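Local coordinates for protein DNA annealing helicase and endonuclease ZRANB3 (Homo sapiens, PDB 5MKW) that anneals DNA strands in an ATP-dependent manner and cuts DNA as an endonuclease to maintain genome stability at stalled replication forks, seen here as its HNH domain, at residues A[74-79]-A[89-94]. Sequence-based numbering, arbitrary orientation. Where two conformers were deposited one is given.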
# COMPACT_ATOMS: atom_id res chain seq x y z
N VAL A 74 -3.55 4.49 -1.00
CA VAL A 74 -3.88 5.63 -0.15
C VAL A 74 -4.38 5.15 1.20
O VAL A 74 -5.18 4.20 1.28
CB VAL A 74 -4.99 6.48 -0.81
CG1 VAL A 74 -5.43 7.61 0.10
CG2 VAL A 74 -4.47 7.03 -2.12
N ASP A 75 -3.95 5.80 2.28
CA ASP A 75 -4.44 5.43 3.59
C ASP A 75 -4.48 6.67 4.47
O ASP A 75 -4.11 7.77 4.05
CB ASP A 75 -3.51 4.36 4.20
CG ASP A 75 -4.21 3.46 5.24
OD1 ASP A 75 -5.25 3.86 5.84
OD2 ASP A 75 -3.63 2.39 5.53
N HIS A 76 -4.96 6.50 5.70
CA HIS A 76 -5.11 7.63 6.62
C HIS A 76 -3.78 8.08 7.18
O HIS A 76 -2.91 7.26 7.49
CB HIS A 76 -6.00 7.25 7.81
CG HIS A 76 -7.38 6.87 7.42
ND1 HIS A 76 -7.86 5.59 7.51
CD2 HIS A 76 -8.38 7.61 6.90
CE1 HIS A 76 -9.11 5.56 7.11
NE2 HIS A 76 -9.45 6.77 6.72
N ILE A 77 -3.65 9.39 7.42
CA ILE A 77 -2.51 9.89 8.17
C ILE A 77 -2.74 9.68 9.66
O ILE A 77 -1.86 9.17 10.35
CB ILE A 77 -2.25 11.37 7.92
CG1 ILE A 77 -1.91 11.64 6.45
CG2 ILE A 77 -1.14 11.85 8.86
CD1 ILE A 77 -2.03 13.10 6.07
N LYS A 78 -3.94 10.04 10.14
CA LYS A 78 -4.37 9.79 11.52
C LYS A 78 -5.51 8.78 11.53
O LYS A 78 -6.68 9.12 11.20
CB LYS A 78 -4.85 11.08 12.19
CG LYS A 78 -3.91 12.26 11.95
CD LYS A 78 -4.14 13.41 12.95
CE LYS A 78 -3.71 14.76 12.37
NZ LYS A 78 -2.76 15.49 13.26
N PRO A 79 -5.14 7.50 11.67
CA PRO A 79 -6.23 6.53 11.83
C PRO A 79 -6.70 6.48 13.28
O PRO A 79 -5.94 6.72 14.22
CB PRO A 79 -5.60 5.20 11.44
CG PRO A 79 -4.14 5.38 11.69
CD PRO A 79 -3.83 6.84 11.50
N LEU A 89 -9.12 14.76 2.24
CA LEU A 89 -7.85 14.67 1.54
C LEU A 89 -6.69 15.06 2.47
O LEU A 89 -5.57 14.57 2.32
CB LEU A 89 -7.89 15.56 0.30
CG LEU A 89 -6.78 15.31 -0.70
CD1 LEU A 89 -7.06 13.99 -1.43
CD2 LEU A 89 -6.69 16.49 -1.68
N ASP A 90 -6.96 15.97 3.39
CA ASP A 90 -5.95 16.40 4.34
C ASP A 90 -5.62 15.35 5.40
O ASP A 90 -4.72 15.54 6.22
CB ASP A 90 -6.39 17.72 5.01
CG ASP A 90 -7.67 17.57 5.86
OD1 ASP A 90 -7.89 16.51 6.51
OD2 ASP A 90 -8.43 18.56 5.92
N ASN A 91 -6.35 14.25 5.40
CA ASN A 91 -6.00 13.10 6.25
C ASN A 91 -5.55 11.87 5.46
O ASN A 91 -5.49 10.78 6.01
CB ASN A 91 -7.19 12.70 7.15
CG ASN A 91 -6.78 11.80 8.29
OD1 ASN A 91 -5.68 11.92 8.83
ND2 ASN A 91 -7.64 10.84 8.63
N LEU A 92 -5.13 12.06 4.22
CA LEU A 92 -4.71 10.94 3.39
C LEU A 92 -3.24 11.00 2.94
O LEU A 92 -2.68 12.08 2.74
CB LEU A 92 -5.60 10.86 2.17
CG LEU A 92 -7.09 10.62 2.47
CD1 LEU A 92 -7.87 10.46 1.16
CD2 LEU A 92 -7.29 9.40 3.34
N GLN A 93 -2.65 9.84 2.70
CA GLN A 93 -1.27 9.73 2.35
C GLN A 93 -1.07 8.47 1.51
O GLN A 93 -1.84 7.52 1.62
CB GLN A 93 -0.37 9.72 3.58
CG GLN A 93 -0.41 8.40 4.36
CD GLN A 93 0.39 8.39 5.63
OE1 GLN A 93 0.06 7.66 6.61
NE2 GLN A 93 1.30 9.30 5.71
N THR A 94 0.00 8.49 0.74
CA THR A 94 0.50 7.38 -0.01
C THR A 94 1.35 6.52 0.89
O THR A 94 2.26 7.01 1.59
CB THR A 94 1.37 7.90 -1.19
OG1 THR A 94 0.58 8.77 -2.02
CG2 THR A 94 1.86 6.75 -2.02
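D90 meets I77 through its backbone: the carbonyl oxygen of D90 lies 3.6 Å from CD1 of I77, whose extended side chain also reaches the carbonyl oxygen of L92. The first torsion of N91 (chi1 -164°) carries CG across from the backbone N, and the amide there faces the backbone of K78 and bonds it twice: OD1 accepts from K78 N at 2.9 Å, and ND2 gives a straight bond (168°) to K78 O, which lies almost in the amide plane. ND2 also donates to Q86 O, and the main-chain oxygen of N91 takes I77 N at 2.7 Å, from above the carbonyl plane. Cut back to an alanine here, the side chain would probably leave K78 N, K78 O and Q86 O without their partners. The H76 imidazole passes obliquely by this amide, its CD2 3.7 Å from N91 ND2, the two planes 30° apart. L92 sends CB and CD1 against CG1 of V74 in one of its two modelled conformers; L8 of helix 5-16 also packs on L92, and M2 touches both L92 and V74. Q93 pairs with D75 through both main-chain bonds, D75 N to Q93 O (2.8 Å) and Q93 N to D75 O, while its CB rests on CG1 of I77. T94 faces V74 in a non-hydrogen-bonded pair, its OG1 hydrogen-bonded to OE1 of E16. C96, ending strand 92-96, and C99 bind zinc with C20 and C23, and the two strands with helix 97-118 form the antiparallel hairpin and helix of the ββα-metal (His-Me finger) fold of HNH nucleases.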